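Local coordinates for beta subunit of photoactivated adenylyl cyclase (Beggiatoa sp. PS, PDB 5MBC), which probably converts ATP to cyclic AMP under blue light, through a flavin-binding BLUF sensor joined to a class III cyclase domain, at residues B[8-13]-B[52-57]; B[44-49]-B[115-120]; B[145-150]-B[258-263]; B[198-203]-B[266-271]. One frame throughout, in Å; residues are numbered along the deposited sequence. Where two conformers were deposited one is given.

Contact 1. Residues B[8-13]-B[52-57]; sequences LVYISK and QILEGE. With FMN (flavin mononucleotide), chain G.
The phenol of Tyr10 and the side-chain amide of Gln52 come unusually close, with Tyr10 OH donating to Gln52 OE1 at 2.4 Å, a length so short that its exact value is doubtful. This is the tyrosine-glutamine-flavin chain of a BLUF domain, built on two neighbouring antiparallel strands. Backbone bonds join Leu8 to Leu54 and Tyr10 to Gln52, and the side chains of all four stand on the flavin side. Val9 and Ile53 lie side by side on the other face, where Leu115 of the second subunit packs on both. Gln52 has CG anti to the backbone N (chi1 -171°) and runs extended toward the flavin. Its OE1 sits at the edge of the Tyr10 ring, and the ring and amide planes are turned 67° apart. As modelled, the amide turns its oxygen to Tyr10 and so probably presents NE2 to the cofactor. A phenylalanine in place of Tyr10 would probably leave Gln52 OE1 without this donor and the amide freer to turn over. Helix 58-69 also covers this pocket, through Ile68 on both Tyr10 and Gln52. The chain ends where Gln52 NE2 donates to FMN N5 at 2.9 Å.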
loop_
_atom_site.group_PDB
_atom_site.type_symbol
_atom_site.label_atom_id
_atom_site.label_comp_id
_atom_site.label_asym_id
_atom_site.label_seq_id
_atom_site.Cartn_x
_atom_site.Cartn_y
_atom_site.Cartn_z
ATOM N N LEU B 8 25.883 -2.351 3.883
ATOM C CA LEU B 8 24.618 -2.550 3.193
ATOM C C LEU B 8 24.278 -4.034 3.147
ATOM O O LEU B 8 25.157 -4.894 3.230
ATOM C CB LEU B 8 24.669 -2.005 1.759
ATOM C CG LEU B 8 25.571 -0.814 1.437
ATOM C CD1 LEU B 8 25.563 -0.539 -0.059
ATOM C CD2 LEU B 8 25.123 0.406 2.200
ATOM N N VAL B 9 22.989 -4.320 2.988
ATOM C CA VAL B 9 22.501 -5.677 2.780
ATOM C C VAL B 9 21.333 -5.601 1.808
ATOM O O VAL B 9 20.419 -4.790 1.989
ATOM C CB VAL B 9 22.088 -6.365 4.099
ATOM C CG1 VAL B 9 21.140 -5.488 4.900
ATOM C CG2 VAL B 9 21.458 -7.723 3.816
ATOM N N TYR B 10 21.378 -6.418 0.759
ATOM C CA TYR B 10 20.333 -6.406 -0.252
ATOM C C TYR B 10 19.962 -7.834 -0.618
ATOM O O TYR B 10 20.716 -8.780 -0.375
ATOM C CB TYR B 10 20.762 -5.632 -1.511
ATOM C CG TYR B 10 21.802 -6.334 -2.361
ATOM C CD1 TYR B 10 21.427 -7.207 -3.377
ATOM C CD2 TYR B 10 23.157 -6.110 -2.160
ATOM C CE1 TYR B 10 22.371 -7.847 -4.155
ATOM C CE2 TYR B 10 24.108 -6.743 -2.936
ATOM C CZ TYR B 10 23.710 -7.611 -3.931
ATOM O OH TYR B 10 24.655 -8.246 -4.705
ATOM N N ILE B 11 18.781 -7.974 -1.208
ATOM C CA ILE B 11 18.336 -9.223 -1.808
ATOM C C ILE B 11 18.019 -8.957 -3.272
ATOM O O ILE B 11 17.655 -7.841 -3.656
ATOM C CB ILE B 11 17.111 -9.823 -1.084
ATOM C CG1 ILE B 11 15.949 -8.828 -1.078
ATOM C CG2 ILE B 11 17.480 -10.238 0.332
ATOM C CD1 ILE B 11 14.679 -9.378 -0.471
ATOM N N SER B 12 18.173 -9.990 -4.094
ATOM C CA SER B 12 17.879 -9.876 -5.514
ATOM C C SER B 12 17.445 -11.235 -6.037
ATOM O O SER B 12 17.651 -12.266 -5.392
ATOM C CB SER B 12 19.086 -9.355 -6.303
ATOM O OG SER B 12 20.150 -10.289 -6.285
ATOM N N LYS B 13 16.832 -11.223 -7.216
ATOM C CA LYS B 13 16.376 -12.440 -7.872
ATOM C C LYS B 13 17.452 -12.909 -8.842
ATOM O O LYS B 13 17.892 -12.143 -9.706
ATOM C CB LYS B 13 15.056 -12.208 -8.606
ATOM C CG LYS B 13 14.484 -13.464 -9.243
ATOM C CD LYS B 13 13.174 -13.180 -9.958
ATOM C CE LYS B 13 12.575 -14.458 -10.522
ATOM N NZ LYS B 13 13.520 -15.154 -11.440
ATOM N N GLN B 52 23.305 -10.605 -0.063
ATOM C CA GLN B 52 24.668 -10.112 0.061
ATOM C C GLN B 52 24.748 -8.995 1.087
ATOM O O GLN B 52 23.899 -8.100 1.121
ATOM C CB GLN B 52 25.221 -9.617 -1.281
ATOM C CG GLN B 52 26.707 -9.296 -1.224
ATOM C CD GLN B 52 27.312 -9.043 -2.587
ATOM O OE1 GLN B 52 26.719 -8.373 -3.431
ATOM N NE2 GLN B 52 28.503 -9.585 -2.810
ATOM N N ILE B 53 25.781 -9.062 1.921
ATOM C CA ILE B 53 26.126 -8.012 2.868
ATOM C C ILE B 53 27.472 -7.441 2.446
ATOM O O ILE B 53 28.408 -8.198 2.163
ATOM C CB ILE B 53 26.181 -8.545 4.311
ATOM C CG1 ILE B 53 24.880 -9.275 4.658
ATOM C CG2 ILE B 53 26.440 -7.414 5.292
ATOM C CD1 ILE B 53 24.905 -9.974 6.000
ATOM N N LEU B 54 27.563 -6.116 2.380
ATOM C CA LEU B 54 28.785 -5.431 1.985
ATOM C C LEU B 54 29.131 -4.383 3.031
ATOM O O LEU B 54 28.256 -3.639 3.480
ATOM C CB LEU B 54 28.635 -4.763 0.610
ATOM C CG LEU B 54 28.420 -5.673 -0.599
ATOM C CD1 LEU B 54 27.951 -4.866 -1.799
ATOM C CD2 LEU B 54 29.697 -6.425 -0.934
ATOM N N GLU B 55 30.405 -4.324 3.416
ATOM C CA GLU B 55 30.853 -3.377 4.426
ATOM C C GLU B 55 32.248 -2.871 4.087
ATOM O O GLU B 55 33.084 -3.608 3.554
ATOM C CB GLU B 55 30.843 -4.000 5.831
ATOM C CG GLU B 55 31.512 -5.358 5.913
ATOM C CD GLU B 55 31.437 -5.966 7.299
ATOM O OE1 GLU B 55 32.098 -6.999 7.535
ATOM O OE2 GLU B 55 30.716 -5.410 8.156
ATOM N N GLY B 56 32.485 -1.607 4.404
ATOM C CA GLY B 56 33.749 -0.969 4.099
ATOM C C GLY B 56 33.561 0.531 3.989
ATOM O O GLY B 56 32.508 1.070 4.327
ATOM N N GLU B 57 34.610 1.190 3.499
ATOM C CA GLU B 57 34.591 2.639 3.360
ATOM C C GLU B 57 33.437 3.078 2.463
ATOM O O GLU B 57 33.033 2.364 1.541
ATOM C CB GLU B 57 35.927 3.132 2.804
ATOM C CG GLU B 57 37.112 2.753 3.682
ATOM C CD GLU B 57 38.447 2.946 2.993
ATOM O OE1 GLU B 57 38.760 4.092 2.605
ATOM O OE2 GLU B 57 39.181 1.949 2.835
HETATM N N1 FMN G . 31.964 -7.841 -7.679
HETATM C C2 FMN G . 32.856 -7.435 -6.710
HETATM O O2 FMN G . 33.944 -6.970 -7.041
HETATM N N3 FMN G . 32.531 -7.546 -5.373
HETATM C C4 FMN G . 31.308 -8.066 -5.003
HETATM O O4 FMN G . 31.019 -8.168 -3.812
HETATM C C4A FMN G . 30.406 -8.476 -5.979
HETATM N N5 FMN G . 29.186 -8.997 -5.610
HETATM C C5A FMN G . 28.291 -9.404 -6.576
HETATM C C6 FMN G . 27.061 -9.928 -6.196
HETATM C C7 FMN G . 26.154 -10.341 -7.164
HETATM C C7M FMN G . 24.827 -10.906 -6.749
HETATM C C8 FMN G . 26.478 -10.229 -8.512
HETATM C C8M FMN G . 25.502 -10.673 -9.561
HETATM C C9 FMN G . 27.709 -9.704 -8.889
HETATM C C9A FMN G . 28.618 -9.291 -7.922
HETATM N N10 FMN G . 29.841 -8.766 -8.296
HETATM C C10 FMN G . 30.737 -8.361 -7.323
HETATM C "C1'" FMN G . 30.197 -8.649 -9.751
HETATM C "C2'" FMN G . 30.150 -7.196 -10.219
HETATM O "O2'" FMN G . 28.809 -6.780 -10.337
HETATM C "C3'" FMN G . 30.843 -7.038 -11.567
HETATM O "O3'" FMN G . 30.279 -7.947 -12.487
HETATM C "C4'" FMN G . 32.341 -7.302 -11.463
HETATM O "O4'" FMN G . 32.889 -6.552 -10.402
HETATM C "C5'" FMN G . 33.039 -6.939 -12.769
HETATM O "O5'" FMN G . 33.720 -5.710 -12.639
HETATM P P FMN G . 34.136 -4.874 -13.952
HETATM O O1P FMN G . 33.492 -3.510 -13.895
HETATM O O2P FMN G . 35.637 -4.746 -14.029
HETATM O O3P FMN G . 33.624 -5.604 -15.174
#

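Contact 2. Residues B[44-49]-B[115-120]; sequences LYLQGL and LLQTIT
Leu46 lays its CD2 methyl against the first side-chain carbon of Gln117, with Leu46 CD2 3.7 Å from Gln117 CB. The two side chains meet roughly crosswise. Leu44 adds a looser contact, its CD2 lying 4.3 Å from Leu116 CD2. Beyond Leu46, the aliphatic part of Gln47 meets the amide of Gln117, where Gln47 CG is 3.3 Å from Gln117 NE2. Gln117 has CG anti to the backbone N (chi1 175°) and an extended chain, which brings its amide up to Gln47. The two amide planes are only 13° apart, yet it is the CG of Gln47 that does the touching. The polar partner of Gln117 NE2 is Gln121 OE1, one helical turn on. At the other end Leu49 and Thr120 run alongside in opposite senses, and Leu49 CD1 rests 3.6 Å from Thr120 CG2. The hydroxyl of Thr120 is turned to its own helix, with OG1 donating to the carbonyl O of Leu116. Leu115 and Ile119 pack on the second subunit, and Thr120 touches it as well. Gln47 and Gly48 have the positive phi values of a type I' turn, closed by Leu46 and Leu49. The arrangement is that of a two-residue beta hairpin at one end of the BLUF sheet, with helix 110-128 laid across it and continuing into the dimer interface.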
loop_
_atom_site.group_PDB
_atom_site.type_symbol
_atom_site.label_atom_id
_atom_site.label_comp_id
_atom_site.label_asym_id
_atom_site.label_seq_id
_atom_site.Cartn_x
_atom_site.Cartn_y
_atom_site.Cartn_z
ATOM N N LEU B 44 25.218 -14.942 -0.334
ATOM C CA LEU B 44 24.437 -16.143 -0.079
ATOM C C LEU B 44 23.316 -16.245 -1.103
ATOM O O LEU B 44 22.739 -15.229 -1.504
ATOM C CB LEU B 44 23.873 -16.119 1.351
ATOM C CG LEU B 44 23.211 -17.364 1.937
ATOM C CD1 LEU B 44 23.496 -17.438 3.429
ATOM C CD2 LEU B 44 21.715 -17.338 1.687
ATOM N N TYR B 45 23.010 -17.471 -1.523
ATOM C CA TYR B 45 21.917 -17.701 -2.456
ATOM C C TYR B 45 21.140 -18.944 -2.047
ATOM O O TYR B 45 21.719 -19.919 -1.560
ATOM C CB TYR B 45 22.410 -17.812 -3.911
ATOM C CG TYR B 45 23.463 -18.861 -4.189
ATOM C CD1 TYR B 45 24.790 -18.658 -3.830
ATOM C CD2 TYR B 45 23.137 -20.034 -4.860
ATOM C CE1 TYR B 45 25.755 -19.607 -4.100
ATOM C CE2 TYR B 45 24.095 -20.985 -5.138
ATOM C CZ TYR B 45 25.402 -20.766 -4.756
ATOM O OH TYR B 45 26.361 -21.713 -5.029
ATOM N N LEU B 46 19.823 -18.888 -2.241
ATOM C CA LEU B 46 18.914 -19.928 -1.763
ATOM C C LEU B 46 17.619 -19.841 -2.552
ATOM O O LEU B 46 16.913 -18.832 -2.461
ATOM C CB LEU B 46 18.642 -19.765 -0.265
ATOM C CG LEU B 46 17.491 -20.580 0.334
ATOM C CD1 LEU B 46 17.826 -22.062 0.348
ATOM C CD2 LEU B 46 17.140 -20.092 1.734
ATOM N N GLN B 47 17.313 -20.886 -3.323
ATOM C CA GLN B 47 16.050 -20.993 -4.058
ATOM C C GLN B 47 15.826 -19.790 -4.977
ATOM O O GLN B 47 14.762 -19.166 -4.978
ATOM C CB GLN B 47 14.873 -21.181 -3.097
ATOM C CG GLN B 47 14.881 -22.521 -2.381
ATOM C CD GLN B 47 14.712 -23.691 -3.332
ATOM O OE1 GLN B 47 13.836 -23.681 -4.198
ATOM N NE2 GLN B 47 15.559 -24.704 -3.182
ATOM N N GLY B 48 16.846 -19.466 -5.769
ATOM C CA GLY B 48 16.725 -18.442 -6.786
ATOM C C GLY B 48 16.853 -17.014 -6.307
ATOM O O GLY B 48 16.529 -16.095 -7.068
ATOM N N LEU B 49 17.318 -16.790 -5.079
ATOM C CA LEU B 49 17.471 -15.447 -4.539
ATOM C C LEU B 49 18.899 -15.242 -4.063
ATOM O O LEU B 49 19.508 -16.153 -3.494
ATOM C CB LEU B 49 16.499 -15.193 -3.382
ATOM C CG LEU B 49 15.011 -15.147 -3.729
ATOM C CD1 LEU B 49 14.182 -14.898 -2.483
ATOM C CD2 LEU B 49 14.736 -14.083 -4.780
ATOM N N LEU B 115 13.192 -20.992 7.550
ATOM C CA LEU B 115 12.547 -19.736 7.919
ATOM C C LEU B 115 13.058 -18.582 7.067
ATOM O O LEU B 115 12.285 -17.694 6.693
ATOM C CB LEU B 115 12.765 -19.450 9.402
ATOM C CG LEU B 115 12.002 -20.382 10.342
ATOM C CD1 LEU B 115 12.377 -20.108 11.778
ATOM C CD2 LEU B 115 10.508 -20.223 10.144
ATOM N N LEU B 116 14.356 -18.577 6.751
ATOM C CA LEU B 116 14.904 -17.526 5.899
ATOM C C LEU B 116 14.243 -17.528 4.527
ATOM O O LEU B 116 13.932 -16.465 3.978
ATOM C CB LEU B 116 16.418 -17.690 5.762
ATOM C CG LEU B 116 17.111 -16.676 4.848
ATOM C CD1 LEU B 116 16.958 -15.263 5.396
ATOM C CD2 LEU B 116 18.580 -17.026 4.658
ATOM N N GLN B 117 14.015 -18.714 3.958
ATOM C CA GLN B 117 13.339 -18.791 2.668
ATOM C C GLN B 117 11.886 -18.346 2.779
ATOM O O GLN B 117 11.385 -17.622 1.911
ATOM C CB GLN B 117 13.421 -20.212 2.111
ATOM C CG GLN B 117 12.636 -20.412 0.824
ATOM C CD GLN B 117 12.707 -21.835 0.307
ATOM O OE1 GLN B 117 13.408 -22.678 0.867
ATOM N NE2 GLN B 117 11.978 -22.110 -0.768
ATOM N N THR B 118 11.197 -18.761 3.845
ATOM C CA THR B 118 9.782 -18.431 3.987
ATOM C C THR B 118 9.572 -16.931 4.167
ATOM O O THR B 118 8.684 -16.345 3.540
ATOM C CB THR B 118 9.179 -19.200 5.165
ATOM O OG1 THR B 118 9.264 -20.608 4.913
ATOM C CG2 THR B 118 7.717 -18.816 5.366
ATOM N N ILE B 119 10.385 -16.291 5.011
ATOM C CA ILE B 119 10.202 -14.867 5.282
ATOM C C ILE B 119 10.653 -14.031 4.089
ATOM O O ILE B 119 10.060 -12.990 3.784
ATOM C CB ILE B 119 10.941 -14.464 6.575
ATOM C CG1 ILE B 119 10.588 -13.032 6.979
ATOM C CG2 ILE B 119 12.451 -14.598 6.422
ATOM C CD1 ILE B 119 9.192 -12.875 7.527
ATOM N N THR B 120 11.701 -14.471 3.388
ATOM C CA THR B 120 12.172 -13.711 2.234
ATOM C C THR B 120 11.185 -13.801 1.077
ATOM O O THR B 120 10.886 -12.791 0.431
ATOM C CB THR B 120 13.553 -14.200 1.797
ATOM O OG1 THR B 120 14.424 -14.252 2.935
ATOM C CG2 THR B 120 14.147 -13.254 0.765
#

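Contact 3. Residues B[145-150]-B[258-263]; sequences LTVEPQ and EGNMGS
Pro149 puts its ring against the bend where strand 247-258 gives way to 260-262. Its CB lies 3.4 Å from the carbonyl O of Glu258 and also rests on the CA of Gly259. One atom further, CG reaches the thioether of Met261, with Pro149 CG 3.8 Å from Met261 SD. Met261 starts out away from the loop, but its chain is bent at chi2 (-70°) and again at chi3, which returns the sulfur to the proline. Gly259 has no CB, and the proline ring fills the side where one would stand. Next to the ring the backbone forms one antiparallel hydrogen-bonded pair. Gln150 N donates to Glu258 O at 2.9 Å, and Glu258 N donates to Gln150 O at 2.8 Å. Toward residue 147 the chains separate and a water joins them. It donates to Val147 O at 2.8 Å and accepts from Asn260 N at 3.0 Å. Val147 CG1 touches ND2 of Asn260, whose OD1 is bonded to Tyr129 OH of the second subunit. Val177 of that subunit packs on Pro149. In the cyclase domain the contact thus ties the entry to strand 150-161 to its neighbour 247-258. The polar ties here belong to the backbone and one water, whereas fit depends on a proline ring lying over a glycine, so the shape of these two residues probably matters more than side-chain charge.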
loop_
_atom_site.group_PDB
_atom_site.type_symbol
_atom_site.label_atom_id
_atom_site.label_comp_id
_atom_site.label_asym_id
_atom_site.label_seq_id
_atom_site.Cartn_x
_atom_site.Cartn_y
_atom_site.Cartn_z
ATOM N N LEU B 145 9.373 4.765 8.510
ATOM C CA LEU B 145 8.524 4.939 9.681
ATOM C C LEU B 145 8.945 6.113 10.555
ATOM O O LEU B 145 8.184 6.497 11.452
ATOM C CB LEU B 145 8.514 3.657 10.519
ATOM C CG LEU B 145 7.988 2.395 9.829
ATOM C CD1 LEU B 145 8.008 1.209 10.783
ATOM C CD2 LEU B 145 6.587 2.626 9.282
ATOM N N THR B 146 10.126 6.690 10.325
ATOM C CA THR B 146 10.606 7.808 11.124
ATOM C C THR B 146 10.948 9.052 10.318
ATOM O O THR B 146 11.049 10.133 10.910
ATOM C CB THR B 146 11.851 7.404 11.933
ATOM O OG1 THR B 146 12.932 7.113 11.040
ATOM C CG2 THR B 146 11.561 6.180 12.789
ATOM N N VAL B 147 11.130 8.940 9.001
ATOM C CA VAL B 147 11.477 10.105 8.197
ATOM C C VAL B 147 10.317 11.093 8.201
ATOM O O VAL B 147 9.143 10.710 8.098
ATOM C CB VAL B 147 11.862 9.682 6.768
ATOM C CG1 VAL B 147 10.706 8.973 6.071
ATOM C CG2 VAL B 147 12.333 10.885 5.958
ATOM N N GLU B 148 10.641 12.371 8.349
ATOM C CA GLU B 148 9.610 13.399 8.441
ATOM C C GLU B 148 9.060 13.720 7.056
ATOM O O GLU B 148 9.838 13.892 6.112
ATOM C CB GLU B 148 10.168 14.664 9.084
ATOM C CG GLU B 148 9.965 14.749 10.588
ATOM C CD GLU B 148 8.500 14.710 10.977
ATOM O OE1 GLU B 148 8.053 13.674 11.512
ATOM O OE2 GLU B 148 7.794 15.713 10.739
ATOM N N PRO B 149 7.739 13.798 6.896
ATOM C CA PRO B 149 7.181 14.261 5.622
ATOM C C PRO B 149 7.642 15.675 5.303
ATOM O O PRO B 149 7.913 16.483 6.193
ATOM C CB PRO B 149 5.667 14.204 5.856
ATOM C CG PRO B 149 5.494 13.182 6.933
ATOM C CD PRO B 149 6.695 13.335 7.824
ATOM N N GLN B 150 7.731 15.967 4.009
ATOM C CA GLN B 150 8.245 17.237 3.524
ATOM C C GLN B 150 7.198 17.939 2.671
ATOM O O GLN B 150 6.399 17.298 1.984
ATOM C CB GLN B 150 9.524 17.036 2.700
ATOM C CG GLN B 150 10.685 16.438 3.479
ATOM C CD GLN B 150 11.485 17.485 4.227
ATOM O OE1 GLN B 150 11.417 18.674 3.912
ATOM N NE2 GLN B 150 12.248 17.050 5.222
ATOM N N GLU B 258 4.381 15.434 1.327
ATOM C CA GLU B 258 4.663 14.073 0.894
ATOM C C GLU B 258 5.378 13.325 2.010
ATOM O O GLU B 258 6.366 13.824 2.559
ATOM C CB GLU B 258 5.520 14.067 -0.374
ATOM C CG GLU B 258 5.909 12.676 -0.840
ATOM C CD GLU B 258 6.624 12.678 -2.176
ATOM O OE1 GLU B 258 7.392 13.628 -2.440
ATOM O OE2 GLU B 258 6.413 11.733 -2.964
ATOM N N GLY B 259 4.886 12.139 2.338
ATOM C CA GLY B 259 5.535 11.332 3.351
ATOM C C GLY B 259 4.680 10.149 3.745
ATOM O O GLY B 259 3.597 9.916 3.197
ATOM N N ASN B 260 5.197 9.404 4.718
ATOM C CA ASN B 260 4.528 8.222 5.242
ATOM C C ASN B 260 3.638 8.617 6.414
ATOM O O ASN B 260 4.097 9.272 7.356
ATOM C CB ASN B 260 5.553 7.177 5.684
ATOM C CG ASN B 260 6.517 6.802 4.574
ATOM O OD1 ASN B 260 6.322 5.806 3.880
ATOM N ND2 ASN B 260 7.562 7.603 4.400
ATOM N N MET B 261 2.370 8.220 6.354
ATOM C CA MET B 261 1.381 8.628 7.338
ATOM C C MET B 261 0.634 7.409 7.859
ATOM O O MET B 261 0.557 6.369 7.199
ATOM C CB MET B 261 0.387 9.637 6.743
ATOM C CG MET B 261 1.040 10.755 5.944
ATOM S SD MET B 261 1.949 11.930 6.960
ATOM C CE MET B 261 0.600 12.853 7.688
ATOM N N GLY B 262 0.077 7.552 9.059
ATOM C CA GLY B 262 -0.697 6.486 9.661
ATOM C C GLY B 262 -0.267 6.152 11.074
ATOM O O GLY B 262 0.149 7.034 11.832
ATOM N N SER B 263 -0.367 4.876 11.440
ATOM C CA SER B 263 0.023 4.403 12.759
ATOM C C SER B 263 0.681 3.039 12.608
ATOM O O SER B 263 0.878 2.540 11.496
ATOM C CB SER B 263 -1.184 4.334 13.702
ATOM O OG SER B 263 -2.162 3.431 13.216
HETATM O O HOH W 1 7.736 10.608 5.694
#

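Contact 4. Residues B[198-203]-B[266-271]; sequences VTKFIG and KMDHTL
The imidazole of His269 packs on Pro131 and Val134 and meets strand 197-202 through a water: His269 ND1 is 3.0 Å from water 2, which also lies 2.8 Å from Thr199 O and can donate to it. The Phe201 ring stacks with Phe184. The Asp268 carboxylate gives OD1 to a weak bond from His269 N, and its OD2 accepts from Phe201 N of the second subunit. That OD2 stays 4.3 Å from Lys200 NZ, too far for a salt bridge. Lys200 bends at chi3 (59°) and carries NZ to the opposing backbone, donating to His269 O at 2.9 Å. Lys200 NZ also donates to water 3 at 3.1 Å, which lies 2.7 Å from Thr270 OG1, and to Phe201 O of the second subunit. A methionine in place of Lys200 would probably leave both carbonyl oxygens without this donor. Thr199 and Lys200 together pair with Met207 in a classic bulge. The lysine links two subunits, and with Thr270 probably fits the lysine-threonine (or aspartate) pair by which class III cyclases recognise adenine.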
loop_
_atom_site.group_PDB
_atom_site.type_symbol
_atom_site.label_atom_id
_atom_site.label_comp_id
_atom_site.label_asym_id
_atom_site.label_seq_id
_atom_site.Cartn_x
_atom_site.Cartn_y
_atom_site.Cartn_z
ATOM N N VAL B 198 3.973 7.304 -10.325
ATOM C CA VAL B 198 2.594 6.900 -10.074
ATOM C C VAL B 198 2.392 6.773 -8.571
ATOM O O VAL B 198 3.107 6.025 -7.894
ATOM C CB VAL B 198 2.263 5.588 -10.795
ATOM C CG1 VAL B 198 0.824 5.184 -10.515
ATOM C CG2 VAL B 198 2.500 5.731 -12.291
ATOM N N THR B 199 1.417 7.510 -8.039
ATOM C CA THR B 199 1.200 7.514 -6.598
ATOM C C THR B 199 0.394 6.299 -6.154
ATOM O O THR B 199 0.836 5.539 -5.287
ATOM C CB THR B 199 0.503 8.809 -6.173
ATOM O OG1 THR B 199 1.241 9.933 -6.670
ATOM C CG2 THR B 199 0.429 8.898 -4.658
ATOM N N LYS B 200 -0.782 6.096 -6.744
ATOM C CA LYS B 200 -1.639 4.973 -6.382
ATOM C C LYS B 200 -2.762 4.864 -7.405
ATOM O O LYS B 200 -2.978 5.763 -8.221
ATOM C CB LYS B 200 -2.209 5.134 -4.971
ATOM C CG LYS B 200 -3.051 6.382 -4.787
ATOM C CD LYS B 200 -3.256 6.690 -3.314
ATOM C CE LYS B 200 -1.923 6.895 -2.612
ATOM N NZ LYS B 200 -2.088 7.216 -1.168
ATOM N N PHE B 201 -3.471 3.740 -7.350
ATOM C CA PHE B 201 -4.692 3.534 -8.115
ATOM C C PHE B 201 -5.885 3.706 -7.184
ATOM O O PHE B 201 -5.918 3.121 -6.097
ATOM C CB PHE B 201 -4.722 2.142 -8.751
ATOM C CG PHE B 201 -3.554 1.856 -9.650
ATOM C CD1 PHE B 201 -3.099 2.806 -10.550
ATOM C CD2 PHE B 201 -2.906 0.633 -9.591
ATOM C CE1 PHE B 201 -2.022 2.540 -11.377
ATOM C CE2 PHE B 201 -1.829 0.360 -10.414
ATOM C CZ PHE B 201 -1.386 1.316 -11.308
ATOM N N ILE B 202 -6.853 4.509 -7.607
ATOM C CA ILE B 202 -8.071 4.754 -6.836
ATOM C C ILE B 202 -9.232 4.348 -7.735
ATOM O O ILE B 202 -9.738 5.148 -8.528
ATOM C CB ILE B 202 -8.192 6.208 -6.383
ATOM C CG1 ILE B 202 -6.905 6.657 -5.691
ATOM C CG2 ILE B 202 -9.389 6.374 -5.458
ATOM C CD1 ILE B 202 -6.705 8.152 -5.690
ATOM N N GLY B 203 -9.670 3.100 -7.610
ATOM C CA GLY B 203 -10.631 2.581 -8.568
ATOM C C GLY B 203 -9.985 2.515 -9.935
ATOM O O GLY B 203 -8.877 1.992 -10.098
ATOM N N LYS B 266 -1.634 0.689 10.551
ATOM C CA LYS B 266 -1.719 0.837 9.103
ATOM C C LYS B 266 -0.930 2.066 8.684
ATOM O O LYS B 266 -1.152 3.158 9.218
ATOM C CB LYS B 266 -3.175 0.963 8.636
ATOM C CG LYS B 266 -3.331 1.185 7.135
ATOM C CD LYS B 266 -3.207 -0.118 6.364
ATOM C CE LYS B 266 -3.355 0.101 4.865
ATOM N NZ LYS B 266 -2.138 0.717 4.265
ATOM N N MET B 267 -0.020 1.887 7.731
ATOM C CA MET B 267 0.755 2.977 7.161
ATOM C C MET B 267 0.457 3.097 5.672
ATOM O O MET B 267 -0.039 2.162 5.037
ATOM C CB MET B 267 2.262 2.765 7.373
ATOM C CG MET B 267 2.713 2.846 8.821
ATOM S SD MET B 267 2.601 4.515 9.495
ATOM C CE MET B 267 3.691 5.404 8.387
ATOM N N ASP B 268 0.766 4.268 5.120
ATOM C CA ASP B 268 0.611 4.507 3.692
ATOM C C ASP B 268 1.434 5.727 3.311
ATOM O O ASP B 268 1.780 6.556 4.157
ATOM C CB ASP B 268 -0.861 4.705 3.309
ATOM C CG ASP B 268 -1.165 4.239 1.896
ATOM O OD1 ASP B 268 -0.221 4.121 1.088
ATOM O OD2 ASP B 268 -2.351 3.985 1.596
ATOM N N HIS B 269 1.757 5.817 2.025
ATOM C CA HIS B 269 2.392 6.997 1.457
ATOM C C HIS B 269 1.317 7.846 0.793
ATOM O O HIS B 269 0.555 7.344 -0.040
ATOM C CB HIS B 269 3.471 6.618 0.443
ATOM C CG HIS B 269 4.175 7.798 -0.149
ATOM N ND1 HIS B 269 3.825 8.339 -1.368
ATOM C CD2 HIS B 269 5.194 8.554 0.321
ATOM C CE1 HIS B 269 4.607 9.372 -1.627
ATOM N NE2 HIS B 269 5.444 9.525 -0.618
ATOM N N THR B 270 1.248 9.122 1.165
ATOM C CA THR B 270 0.183 9.987 0.685
ATOM C C THR B 270 0.740 11.360 0.334
ATOM O O THR B 270 1.869 11.711 0.688
ATOM C CB THR B 270 -0.938 10.120 1.727
ATOM O OG1 THR B 270 -2.145 10.537 1.080
ATOM C CG2 THR B 270 -0.564 11.141 2.786
ATOM N N LEU B 271 -0.077 12.128 -0.386
ATOM C CA LEU B 271 0.215 13.509 -0.754
ATOM C C LEU B 271 -0.898 14.381 -0.191
ATOM O O LEU B 271 -2.074 14.162 -0.500
ATOM C CB LEU B 271 0.313 13.677 -2.273
ATOM C CG LEU B 271 1.398 12.899 -3.019
ATOM C CD1 LEU B 271 1.303 13.145 -4.517
ATOM C CD2 LEU B 271 2.769 13.282 -2.507
HETATM O O HOH W 2 2.182 6.404 -2.952
HETATM O O HOH W 3 -2.317 10.284 -1.631
#

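Overall arrangement
From the N terminus, strand 5-14 opens contact 1, which closes when strand 49-55 returns beside it. Contact 2 opens on strand 40-46 before that loop is shut and closes on helix 110-128, so the two cross. They touch, with Leu49 against Ser12 and Ile11 against Thr120; contact 1 pairs strands within the BLUF sheet and contact 2 ties that sheet to this helix. Contacts 3 and 4 follow in series and also cross. Contact 3 joins the loop before strand 150-161 to the bend at 258-263, and contact 4 sets strand 197-202 against 267-272. Strands 260-262 and 267-272 are sheet neighbours in the cyclase domain. All four contacts reach the second subunit.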